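Local coordinates for AmbC (Sorangium cellulosum, PDB 5O15), which carries a bifunctional dehydratase-cyclase domain that probably dehydrates a polyketide intermediate and then closes an oxygen heterocycle in ambruticin biosynthesis, at residues G150-A155 against Y191-L196; E158-T163 against T181-V186; A253-R258 against I274-A279. All coordinates share one frame; numbering follows the deposited sequence. Where two conformers were deposited one is given.

Contact 1: residues G150-A155 against Y191-L196; sequences GAWPPA and YADLAL
Trp-152 and Pro-154 meet Tyr-191 and Asp-193 where an irregular loop, kinked by a cis peptide bond before Pro-153, lies against the extended strand 191-195. No backbone hydrogen bond joins the two segments; side chains of the loop make the contact. With CG anti to the backbone N (chi1 -179°), the Trp-152 indole extends toward the strand. Its NE1 donates to Asp-193 OD2 at 3.0 Å, a fairly straight bond of 162° that stays near the indole plane and meets the oxygen on its syn side, though well out of the carboxylate plane. CH2 of the same ring packs obliquely on Tyr-191 CB at 3.7 Å, and Ala-192 O lies at the ring edge, 3.7 Å from Trp-152 CZ2. Pro-154 covers one face of the Tyr-191 ring, with CG 3.6 Å from the ring centroid and almost exactly on the normal, a clear CH-pi contact. Without the indole, as with an alanine here, Asp-193 OD2 would probably lose this donor and a gap would open beside Tyr-191 CB. Arg-256 of the adjoining strand 254-261 adds a salt bridge to Asp-193 OD1 and a cation-pi contact to the indole. Trp-184 of strand 180-186 also meets Trp-152, while Ala-192 turns from the loop to pack on Ala-220 of helix 211-225.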
ATOM      1  N   GLY A 150     -23.808   5.642  10.370  1.00 12.71           N
ATOM      2  CA  GLY A 150     -24.406   6.718  11.137  1.00 14.13           C
ATOM      3  C   GLY A 150     -23.714   8.033  10.874  1.00 12.97           C
ATOM      4  O   GLY A 150     -23.387   8.363   9.743  1.00 13.61           O
ATOM      5  N   ALA A 151     -23.496   8.790  11.936  1.00 15.33           N
ATOM      6  CA  ALA A 151     -22.905  10.107  11.803  1.00 16.97           C
ATOM      7  C   ALA A 151     -21.539  10.001  11.155  1.00 15.39           C
ATOM      8  O   ALA A 151     -20.717   9.165  11.543  1.00 18.40           O
ATOM      9  CB  ALA A 151     -22.750  10.754  13.175  1.00 21.47           C
ATOM     10  N   TRP A 152     -21.311  10.851  10.161  1.00 13.92           N
ATOM     11  CA  TRP A 152     -20.036  10.842   9.473  1.00 13.58           C
ATOM     12  C   TRP A 152     -19.670  12.288   9.191  1.00 15.46           C
ATOM     13  O   TRP A 152     -20.430  12.982   8.515  1.00 16.80           O
ATOM     14  CB  TRP A 152     -20.111  10.062   8.173  1.00 13.64           C
ATOM     15  CG  TRP A 152     -18.780  10.035   7.487  1.00 12.30           C
ATOM     16  CD1 TRP A 152     -18.413  10.778   6.416  1.00 13.77           C
ATOM     17  CD2 TRP A 152     -17.637   9.278   7.861  1.00 11.95           C
ATOM     18  NE1 TRP A 152     -17.121  10.506   6.067  1.00 13.60           N
ATOM     19  CE2 TRP A 152     -16.620   9.578   6.937  1.00 13.21           C
ATOM     20  CE3 TRP A 152     -17.383   8.353   8.873  1.00 13.06           C
ATOM     21  CZ2 TRP A 152     -15.358   8.981   6.993  1.00 13.84           C
ATOM     22  CZ3 TRP A 152     -16.144   7.754   8.932  1.00 13.37           C
ATOM     23  CH2 TRP A 152     -15.141   8.067   7.983  1.00 13.67           C
ATOM     24  N   PRO A 153     -18.535  12.788   9.682  1.00 15.09           N
ATOM     25  CA  PRO A 153     -17.570  12.047  10.499  1.00 15.50           C
ATOM     26  C   PRO A 153     -18.150  11.738  11.878  1.00 15.10           C
ATOM     27  O   PRO A 153     -19.200  12.259  12.253  1.00 15.63           O
ATOM     28  CB  PRO A 153     -16.405  13.024  10.617  1.00 17.37           C
ATOM     29  CG  PRO A 153     -17.043  14.333  10.563  1.00 17.14           C
ATOM     30  CD  PRO A 153     -18.129  14.191   9.520  1.00 17.81           C
ATOM     31  N   PRO A 154     -17.486  10.866  12.633  1.00 15.90           N
ATOM     32  CA  PRO A 154     -17.936  10.607  14.004  1.00 17.35           C
ATOM     33  C   PRO A 154     -18.022  11.900  14.811  1.00 17.72           C
ATOM     34  O   PRO A 154     -17.322  12.883  14.537  1.00 17.54           O
ATOM     35  CB  PRO A 154     -16.859   9.664  14.560  1.00 20.28           C
ATOM     36  CG  PRO A 154     -16.293   9.001  13.345  1.00 20.30           C
ATOM     37  CD  PRO A 154     -16.289  10.077  12.297  1.00 17.01           C
ATOM     38  N   ALA A 155     -18.893  11.891  15.823  1.00 19.58           N
ATOM     39  CA  ALA A 155     -19.094  13.066  16.663  1.00 21.52           C
ATOM     40  C   ALA A 155     -17.783  13.543  17.283  1.00 22.95           C
ATOM     41  O   ALA A 155     -16.926  12.747  17.672  1.00 25.99           O
ATOM     42  CB  ALA A 155     -20.120  12.768  17.766  1.00 25.26           C
ATOM     43  N   TYR A 191     -10.252   9.916  10.292  1.00 12.18           N
ATOM     44  CA  TYR A 191     -11.352   9.378   9.524  1.00 12.13           C
ATOM     45  C   TYR A 191     -11.332  10.036   8.157  1.00 12.29           C
ATOM     46  O   TYR A 191     -11.187  11.262   8.071  1.00 15.30           O
ATOM     47  CB  TYR A 191     -12.688   9.653  10.237  1.00 12.57           C
ATOM     48  CG  TYR A 191     -12.780   8.887  11.533  1.00 13.27           C
ATOM     49  CD1 TYR A 191     -13.114   7.557  11.500  1.00 13.92           C
ATOM     50  CD2 TYR A 191     -12.477   9.456  12.759  1.00 15.21           C
ATOM     51  CE1 TYR A 191     -13.174   6.805  12.650  1.00 16.06           C
ATOM     52  CE2 TYR A 191     -12.524   8.698  13.938  1.00 16.94           C
ATOM     53  CZ  TYR A 191     -12.882   7.374  13.865  1.00 17.53           C
ATOM     54  OH  TYR A 191     -12.936   6.573  14.997  1.00 21.75           O
ATOM     55  N   ALA A 192     -11.489   9.274   7.087  1.00 11.08           N
ATOM     56  CA  ALA A 192     -11.379   9.866   5.760  1.00 11.42           C
ATOM     57  C   ALA A 192     -12.277   9.179   4.758  1.00 10.67           C
ATOM     58  O   ALA A 192     -12.537   7.974   4.847  1.00 11.86           O
ATOM     59  CB  ALA A 192      -9.925   9.855   5.276  1.00 13.00           C
ATOM     60  N   ASP A 193     -12.725   9.970   3.770  1.00 11.46           N
ATOM     61  CA  ASP A 193     -13.329   9.466   2.545  1.00 11.66           C
ATOM     62  C   ASP A 193     -12.241   9.369   1.487  1.00 11.33           C
ATOM     63  O   ASP A 193     -11.595  10.378   1.172  1.00 12.72           O
ATOM     64  CB  ASP A 193     -14.439  10.405   2.078  1.00 11.79           C
ATOM     65  CG  ASP A 193     -15.623  10.388   2.991  1.00 13.07           C
ATOM     66  OD1 ASP A 193     -16.201   9.312   3.221  1.00 14.61           O
ATOM     67  OD2 ASP A 193     -16.065  11.442   3.463  1.00 18.50           O
ATOM     68  N   LEU A 194     -12.064   8.165   0.932  1.00 11.19           N
ATOM     69  CA  LEU A 194     -11.044   7.863  -0.063  1.00 11.62           C
ATOM     70  C   LEU A 194     -11.728   7.513  -1.377  1.00 12.26           C
ATOM     71  O   LEU A 194     -12.718   6.787  -1.394  1.00 12.71           O
ATOM     72  CB  LEU A 194     -10.195   6.672   0.370  1.00 12.26           C
ATOM     73  CG  LEU A 194      -9.600   6.721   1.777  1.00 12.73           C
ATOM     74  CD1 LEU A 194      -8.732   5.485   2.010  1.00 13.73           C
ATOM     75  CD2 LEU A 194      -8.803   7.984   2.054  1.00 13.29           C
ATOM     76  N   ALA A 195     -11.195   8.003  -2.488  1.00 12.78           N
ATOM     77  CA  ALA A 195     -11.780   7.660  -3.777  1.00 14.05           C
ATOM     78  C   ALA A 195     -10.726   7.772  -4.850  1.00 15.10           C
ATOM     79  O   ALA A 195      -9.985   8.756  -4.879  1.00 16.48           O
ATOM     80  CB  ALA A 195     -12.944   8.594  -4.141  1.00 14.88           C
ATOM     81  N   LEU A 196     -10.654   6.752  -5.698  1.00 17.91           N
ATOM     82  CA  LEU A 196      -9.783   6.811  -6.854  1.00 19.28           C
ATOM     83  C   LEU A 196     -10.277   7.897  -7.816  1.00 18.51           C
ATOM     84  O   LEU A 196     -11.492   8.036  -8.056  1.00 18.07           O
ATOM     85  CB  LEU A 196      -9.781   5.475  -7.590  1.00 20.62           C
ATOM     86  CG  LEU A 196      -9.102   4.263  -6.901  1.00 22.87           C
ATOM     87  CD1 LEU A 196      -9.358   2.988  -7.658  1.00 26.00           C
ATOM     88  CD2 LEU A 196      -7.637   4.438  -6.826  1.00 22.41           C
TER

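Contact 2: residues E158-T163 against T181-V186; sequences EPVDVT and TAAWRV
An antiparallel edge pairing of the double-hotdog fold brings Glu-158 against Arg-185, with strand 158-160 outermost within the chain. The two residues make a hydrogen-bonded pair: Glu-158 N donates to Arg-185 O and Arg-185 N to Glu-158 O, both at 2.8 Å. Next along, Pro-159 pairs with Trp-184, and Pro-159 CA lies 3.5 Å from Trp-184 CD1. The carbonyl oxygen of Glu-158 sits at the edge of the same indole. Val-160 N also donates to Ala-183 O at 2.8 Å, from well above the carbonyl plane. Next to it a water bridges the segments, donating a hydrogen bond to Val-160 O and accepting one from Ala-183 N at 2.9 Å. Val-162 CG1, anti to its own carbonyl carbon (chi1 -55°), packs 3.7 Å from Ala-183 CB, which also touches Val-160 CB. Asp-161 OD1 accepts from both N and OG1 of Thr-163, the backbone bond closing an Asx turn. Strand 180-186 pairs along its other side with strand 189-195. Together these features make an antiparallel edge-strand pairing at one margin of a double-hotdog fold, with an Asx turn at residues 161-163.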
ATOM      1  N   GLU A 158     -12.683  16.976  14.329  0.56 18.50           N
ATOM      2  CA  GLU A 158     -12.207  18.237  13.804  0.56 20.55           C
ATOM      3  C   GLU A 158     -11.756  18.035  12.367  0.56 17.64           C
ATOM      4  O   GLU A 158     -11.143  17.009  12.063  0.56 16.20           O
ATOM      5  CB  GLU A 158     -11.019  18.747  14.626  0.56 26.94           C
ATOM      6  CG  GLU A 158     -11.424  19.401  15.925  0.56 32.85           C
ATOM      7  CD  GLU A 158     -12.102  20.746  15.694  0.56 35.68           C
ATOM      8  OE1 GLU A 158     -11.838  21.371  14.644  0.56 37.95           O
ATOM      9  OE2 GLU A 158     -12.900  21.185  16.549  0.56 37.91           O
ATOM     10  N   PRO A 159     -12.060  18.943  11.458  1.00 19.01           N
ATOM     11  CA  PRO A 159     -11.652  18.754  10.062  1.00 17.65           C
ATOM     12  C   PRO A 159     -10.144  18.765   9.891  1.00 17.64           C
ATOM     13  O   PRO A 159      -9.430  19.520  10.559  1.00 21.25           O
ATOM     14  CB  PRO A 159     -12.294  19.939   9.335  1.00 22.38           C
ATOM     15  CG  PRO A 159     -13.270  20.448  10.238  1.00 26.65           C
ATOM     16  CD  PRO A 159     -12.877  20.155  11.623  1.00 22.66           C
ATOM     17  N   VAL A 160      -9.683  17.950   8.952  1.00 16.25           N
ATOM     18  CA  VAL A 160      -8.346  18.032   8.398  1.00 17.68           C
ATOM     19  C   VAL A 160      -8.514  18.596   6.995  1.00 18.01           C
ATOM     20  O   VAL A 160      -9.212  18.003   6.168  1.00 20.84           O
ATOM     21  CB  VAL A 160      -7.687  16.649   8.365  1.00 19.00           C
ATOM     22  CG1 VAL A 160      -6.344  16.724   7.664  1.00 21.01           C
ATOM     23  CG2 VAL A 160      -7.523  16.096   9.780  1.00 21.79           C
ATOM     24  N   ASP A 161      -7.885  19.724   6.712  1.00 18.34           N
ATOM     25  CA  ASP A 161      -8.075  20.366   5.416  1.00 18.43           C
ATOM     26  C   ASP A 161      -7.211  19.627   4.396  1.00 17.76           C
ATOM     27  O   ASP A 161      -6.000  19.823   4.323  1.00 18.46           O
ATOM     28  CB  ASP A 161      -7.682  21.830   5.507  1.00 21.44           C
ATOM     29  CG  ASP A 161      -7.838  22.546   4.206  1.00 23.06           C
ATOM     30  OD1 ASP A 161      -8.243  21.948   3.194  1.00 24.98           O
ATOM     31  OD2 ASP A 161      -7.580  23.766   4.202  1.00 28.20           O
ATOM     32  N   VAL A 162      -7.839  18.789   3.580  1.00 18.44           N
ATOM     33  CA  VAL A 162      -7.060  17.977   2.645  1.00 19.13           C
ATOM     34  C   VAL A 162      -6.572  18.790   1.460  1.00 17.94           C
ATOM     35  O   VAL A 162      -5.729  18.297   0.706  1.00 19.72           O
ATOM     36  CB  VAL A 162      -7.831  16.717   2.219  1.00 25.18           C
ATOM     37  CG1 VAL A 162      -8.246  15.930   3.444  1.00 27.57           C
ATOM     38  CG2 VAL A 162      -9.022  17.091   1.357  1.00 27.83           C
ATOM     39  N   THR A 163      -7.057  20.026   1.290  1.00 18.17           N
ATOM     40  CA  THR A 163      -6.560  20.899   0.242  1.00 19.99           C
ATOM     41  C   THR A 163      -5.360  21.725   0.690  1.00 17.23           C
ATOM     42  O   THR A 163      -4.717  22.363  -0.146  1.00 19.02           O
ATOM     43  CB  THR A 163      -7.685  21.857  -0.228  1.00 25.58           C
ATOM     44  OG1 THR A 163      -7.925  22.855   0.770  1.00 27.00           O
ATOM     45  CG2 THR A 163      -8.990  21.108  -0.466  1.00 28.36           C
ATOM     46  N   THR A 181     -10.781  12.622  -0.397  0.56 12.81           N
ATOM     47  CA  THR A 181     -11.721  13.691  -0.683  0.56 14.64           C
ATOM     48  C   THR A 181     -12.086  14.484   0.557  0.56 13.95           C
ATOM     49  O   THR A 181     -12.504  15.644   0.419  0.56 15.76           O
ATOM     50  CB  THR A 181     -12.979  13.143  -1.345  0.56 18.20           C
ATOM     51  OG1 THR A 181     -13.655  12.319  -0.412  0.56 19.20           O
ATOM     52  CG2 THR A 181     -12.671  12.329  -2.545  0.56 17.72           C
ATOM     53  N   ALA A 182     -11.949  13.938   1.759  1.00 12.28           N
ATOM     54  CA  ALA A 182     -12.246  14.663   2.993  1.00 12.70           C
ATOM     55  C   ALA A 182     -11.648  13.872   4.145  1.00 11.83           C
ATOM     56  O   ALA A 182     -11.519  12.650   4.051  1.00 11.89           O
ATOM     57  CB  ALA A 182     -13.752  14.795   3.204  1.00 14.34           C
ATOM     58  N   ALA A 183     -11.278  14.542   5.223  1.00 12.61           N
ATOM     59  CA  ALA A 183     -10.718  13.865   6.386  1.00 12.10           C
ATOM     60  C   ALA A 183     -10.987  14.700   7.636  1.00 11.93           C
ATOM     61  O   ALA A 183     -11.143  15.927   7.577  1.00 12.88           O
ATOM     62  CB  ALA A 183      -9.217  13.615   6.202  1.00 13.89           C
ATOM     63  N   TRP A 184     -10.987  14.032   8.774  1.00 12.83           N
ATOM     64  CA  TRP A 184     -11.220  14.614  10.082  1.00 12.93           C
ATOM     65  C   TRP A 184     -10.429  13.814  11.100  1.00 13.73           C
ATOM     66  O   TRP A 184      -9.986  12.692  10.830  1.00 14.08           O
ATOM     67  CB  TRP A 184     -12.685  14.512  10.484  1.00 13.93           C
ATOM     68  CG  TRP A 184     -13.660  15.120   9.535  1.00 14.41           C
ATOM     69  CD1 TRP A 184     -14.225  16.347   9.652  1.00 15.14           C
ATOM     70  CD2 TRP A 184     -14.204  14.536   8.338  1.00 14.10           C
ATOM     71  NE1 TRP A 184     -15.104  16.567   8.611  1.00 16.71           N
ATOM     72  CE2 TRP A 184     -15.091  15.475   7.784  1.00 15.25           C
ATOM     73  CE3 TRP A 184     -14.032  13.302   7.694  1.00 15.58           C
ATOM     74  CZ2 TRP A 184     -15.822  15.223   6.625  1.00 17.60           C
ATOM     75  CZ3 TRP A 184     -14.761  13.048   6.530  1.00 16.72           C
ATOM     76  CH2 TRP A 184     -15.647  14.016   6.010  1.00 16.91           C
ATOM     77  N   ARG A 185     -10.301  14.348  12.302  1.00 16.31           N
ATOM     78  CA  ARG A 185      -9.647  13.635  13.372  1.00 17.59           C
ATOM     79  C   ARG A 185     -10.436  13.710  14.662  1.00 16.32           C
ATOM     80  O   ARG A 185     -11.061  14.724  14.973  1.00 17.10           O
ATOM     81  CB  ARG A 185      -8.242  14.114  13.560  1.00 25.41           C
ATOM     82  CG  ARG A 185      -8.044  15.433  14.170  1.00 30.49           C
ATOM     83  CD  ARG A 185      -6.541  15.735  14.128  1.00 32.99           C
ATOM     84  NE  ARG A 185      -5.792  14.615  14.694  1.00 31.80           N
ATOM     85  CZ  ARG A 185      -4.587  14.200  14.302  1.00 32.16           C
ATOM     86  NH1 ARG A 185      -3.929  14.803  13.311  1.00 33.29           N
ATOM     87  NH2 ARG A 185      -4.039  13.153  14.910  1.00 32.14           N
ATOM     88  N   VAL A 186     -10.428  12.594  15.378  1.00 16.67           N
ATOM     89  CA  VAL A 186     -10.866  12.522  16.769  1.00 19.99           C
ATOM     90  C   VAL A 186      -9.658  11.979  17.512  1.00 20.85           C
ATOM     91  O   VAL A 186      -9.377  10.769  17.453  1.00 22.40           O
ATOM     92  CB  VAL A 186     -12.088  11.618  16.972  1.00 26.27           C
ATOM     93  CG1 VAL A 186     -12.566  11.698  18.411  1.00 29.93           C
ATOM     94  CG2 VAL A 186     -13.211  11.984  16.024  1.00 26.99           C
TER
HETATM   95  O   HOH W   1     -11.651  17.440   5.049  1.00 21.84           O

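Contact 3: residues A253-R258 against I274-A279; sequences AALRAR and IELADA
Glu-275 OE2 is gripped by Arg-258 NH1, in a salt bridge of 2.7 Å, and by a water that donates to it at 2.6 Å. The two residues face each other as a hydrogen-bonded pair in the antiparallel hairpin of strands 254-261 and 269-277, part of the double-hotdog fold, and their side chains run side by side in the same direction. Arg-258 is extended from CG to NE, its CG anti to the backbone N (chi1 179°), which brings the edge of its guanidinium to the carboxylate oxygen, the two planes turned 66° apart. The bond at NH1 is bent, 143° at the hydrogen. Arg-258 also bonds Tyr-191 OH through NE and makes a salt bridge to Glu-260 through NH2; Glu-275 OE1 accepts from Trp-147 NE1. Along the backbone, Arg-258 with Glu-275 and Arg-256 with Ala-277 each exchange two N-H...O bonds of 2.9 Å. Arg-256 shares that side of the hairpin but sends its guanidinium away to Ala-148 O and Asp-193. The other side is apolar: Leu-255 CD1 meets Leu-276 CD1 at 3.8 Å, and Leu-255 continues onto Leu-213 of helix 211-225. Ala-257 and Leu-276 form a non-hydrogen-bonded pair, their CA atoms 4.6 Å apart, and Leu-276 CD2 rests 3.6 Å from Ala-257 CB.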
ATOM      1  N   ALA A 253     -13.326   0.714  -5.226  1.00 17.61           N
ATOM      2  CA  ALA A 253     -12.837   1.941  -5.845  1.00 17.26           C
ATOM      3  C   ALA A 253     -12.881   3.141  -4.921  1.00 16.31           C
ATOM      4  O   ALA A 253     -12.236   4.156  -5.213  1.00 16.62           O
ATOM      5  CB  ALA A 253     -13.647   2.269  -7.105  1.00 20.06           C
ATOM      6  N   ALA A 254     -13.662   3.070  -3.848  1.00 14.04           N
ATOM      7  CA  ALA A 254     -13.829   4.186  -2.935  1.00 13.60           C
ATOM      8  C   ALA A 254     -14.253   3.578  -1.610  1.00 13.46           C
ATOM      9  O   ALA A 254     -14.948   2.567  -1.591  1.00 15.84           O
ATOM     10  CB  ALA A 254     -14.862   5.187  -3.473  1.00 15.79           C
ATOM     11  N   LEU A 255     -13.854   4.216  -0.507  1.00 13.38           N
ATOM     12  CA  LEU A 255     -13.916   3.627   0.830  1.00 14.23           C
ATOM     13  C   LEU A 255     -13.993   4.729   1.851  1.00 12.12           C
ATOM     14  O   LEU A 255     -13.563   5.851   1.589  1.00 13.70           O
ATOM     15  CB  LEU A 255     -12.628   2.817   1.162  1.00 18.66           C
ATOM     16  CG  LEU A 255     -12.336   1.670   0.243  1.00 18.77           C
ATOM     17  CD1 LEU A 255     -10.907   1.159   0.420  1.00 22.77           C
ATOM     18  CD2 LEU A 255     -13.265   0.497   0.573  1.00 20.64           C
ATOM     19  N   ARG A 256     -14.443   4.360   3.048  1.00 11.25           N
ATOM     20  CA  ARG A 256     -14.155   5.124   4.248  1.00 11.88           C
ATOM     21  C   ARG A 256     -13.028   4.448   5.009  1.00 11.92           C
ATOM     22  O   ARG A 256     -12.895   3.225   4.987  1.00 12.18           O
ATOM     23  CB  ARG A 256     -15.373   5.306   5.137  1.00 12.19           C
ATOM     24  CG  ARG A 256     -16.328   6.318   4.566  1.00 12.56           C
ATOM     25  CD  ARG A 256     -17.530   6.540   5.426  1.00 11.99           C
ATOM     26  NE  ARG A 256     -18.354   7.597   4.845  1.00 13.78           N
ATOM     27  CZ  ARG A 256     -19.613   7.840   5.164  1.00 14.24           C
ATOM     28  NH1 ARG A 256     -20.222   7.127   6.091  1.00 13.71           N
ATOM     29  NH2 ARG A 256     -20.287   8.823   4.562  1.00 15.13           N
ATOM     30  N   ALA A 257     -12.196   5.260   5.660  1.00 11.59           N
ATOM     31  CA  ALA A 257     -11.017   4.793   6.353  1.00 11.34           C
ATOM     32  C   ALA A 257     -10.994   5.352   7.760  1.00 10.42           C
ATOM     33  O   ALA A 257     -11.373   6.504   8.015  1.00 11.05           O
ATOM     34  CB  ALA A 257      -9.759   5.265   5.629  1.00 12.33           C
ATOM     35  N   ARG A 258     -10.458   4.526   8.656  1.00 10.95           N
ATOM     36  CA  ARG A 258     -10.087   4.886  10.010  1.00 11.55           C
ATOM     37  C   ARG A 258      -8.614   4.539  10.170  1.00 10.84           C
ATOM     38  O   ARG A 258      -8.229   3.367  10.043  1.00 11.20           O
ATOM     39  CB  ARG A 258     -10.921   4.138  11.045  1.00 12.72           C
ATOM     40  CG  ARG A 258     -10.562   4.461  12.466  1.00 14.04           C
ATOM     41  CD  ARG A 258     -11.374   3.634  13.439  1.00 17.30           C
ATOM     42  NE  ARG A 258     -11.054   3.984  14.822  1.00 22.13           N
ATOM     43  CZ  ARG A 258     -10.161   3.350  15.582  1.00 28.74           C
ATOM     44  NH1 ARG A 258      -9.490   2.299  15.127  1.00 34.04           N
ATOM     45  NH2 ARG A 258      -9.960   3.761  16.827  1.00 33.46           N
ATOM     46  N   ILE A 274      -4.886   0.649  10.021  1.00 12.31           N
ATOM     47  CA  ILE A 274      -5.784   1.127   8.972  1.00 12.48           C
ATOM     48  C   ILE A 274      -6.959   0.189   8.881  1.00 12.53           C
ATOM     49  O   ILE A 274      -6.764  -1.029   8.733  1.00 14.42           O
ATOM     50  CB  ILE A 274      -5.091   1.210   7.600  1.00 13.29           C
ATOM     51  CG1 ILE A 274      -3.887   2.135   7.653  1.00 14.80           C
ATOM     52  CG2 ILE A 274      -6.078   1.627   6.508  1.00 14.31           C
ATOM     53  CD1 ILE A 274      -3.009   2.088   6.416  1.00 16.53           C
ATOM     54  N   GLU A 275      -8.164   0.728   8.905  1.00 12.21           N
ATOM     55  CA  GLU A 275      -9.370  -0.044   8.688  1.00 12.39           C
ATOM     56  C   GLU A 275     -10.161   0.615   7.575  1.00 11.38           C
ATOM     57  O   GLU A 275     -10.324   1.839   7.580  1.00 12.07           O
ATOM     58  CB  GLU A 275     -10.213  -0.125   9.950  1.00 14.50           C
ATOM     59  CG  GLU A 275      -9.538  -0.795  11.132  1.00 15.98           C
ATOM     60  CD  GLU A 275     -10.258  -0.352  12.374  1.00 21.64           C
ATOM     61  OE1 GLU A 275     -11.452  -0.694  12.516  1.00 21.94           O
ATOM     62  OE2 GLU A 275      -9.679   0.448  13.150  1.00 24.68           O
ATOM     63  N   LEU A 276     -10.680  -0.184   6.652  1.00 11.44           N
ATOM     64  CA  LEU A 276     -11.396   0.309   5.478  1.00 11.56           C
ATOM     65  C   LEU A 276     -12.773  -0.321   5.402  1.00 11.36           C
ATOM     66  O   LEU A 276     -12.921  -1.533   5.583  1.00 11.91           O
ATOM     67  CB  LEU A 276     -10.599  -0.016   4.212  1.00 12.69           C
ATOM     68  CG  LEU A 276      -9.166   0.514   4.204  1.00 13.17           C
ATOM     69  CD1 LEU A 276      -8.399   0.040   2.993  1.00 17.01           C
ATOM     70  CD2 LEU A 276      -9.129   2.038   4.260  1.00 14.01           C
ATOM     71  N   ALA A 277     -13.767   0.512   5.102  1.00 10.88           N
ATOM     72  CA  ALA A 277     -15.153   0.119   4.977  1.00 10.97           C
ATOM     73  C   ALA A 277     -15.716   0.545   3.629  1.00 11.28           C
ATOM     74  O   ALA A 277     -15.383   1.611   3.105  1.00 12.81           O
ATOM     75  CB  ALA A 277     -15.981   0.747   6.102  1.00 12.11           C
ATOM     76  N   ASP A 278     -16.609  -0.278   3.099  1.00 11.27           N
ATOM     77  CA  ASP A 278     -17.293   0.022   1.851  1.00 12.20           C
ATOM     78  C   ASP A 278     -18.434   1.005   2.054  1.00 11.38           C
ATOM     79  O   ASP A 278     -18.740   1.427   3.169  1.00 12.24           O
ATOM     80  CB  ASP A 278     -17.740  -1.252   1.129  1.00 13.13           C
ATOM     81  CG  ASP A 278     -18.912  -1.979   1.788  1.00 14.25           C
ATOM     82  OD1 ASP A 278     -19.689  -1.376   2.555  1.00 13.55           O
ATOM     83  OD2 ASP A 278     -19.032  -3.200   1.473  1.00 16.65           O
ATOM     84  N   ALA A 279     -19.069   1.370   0.937  1.00 12.23           N
ATOM     85  CA  ALA A 279     -20.129   2.380   0.926  1.00 13.14           C
ATOM     86  C   ALA A 279     -21.359   1.970   1.704  1.00 11.96           C
ATOM     87  O   ALA A 279     -22.173   2.839   2.024  1.00 12.50           O
ATOM     88  CB  ALA A 279     -20.507   2.694  -0.518  1.00 15.22           C
TER
HETATM   89  O   HOH W   2     -17.414   0.910  -1.430  1.00 27.86           O
HETATM   90  O   HOH W   3      -7.574   1.808  12.368  1.00 18.91           O

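Strands 158-160, 180-186, 189-195, 254-261 and 269-277 are successive neighbours, and the three contacts sample this run. Contact 2 is at the surface, contacts 1 and 3 are partly buried, and contact 3 lies nearest the centre of the chain. Contacts 2 and 3 are strand pairings, the outer one short, the inner one built on two full hydrogen-bonded pairs with a salt bridge on one side and leucines on the other. Contact 1 instead lays a loop over the intervening strand through loop side chains, without backbone hydrogen bonds between its segments. It touches both neighbours, through Trp-184 and Arg-256, whereas contacts 2 and 3 stay about 7 Å apart at their nearest atoms.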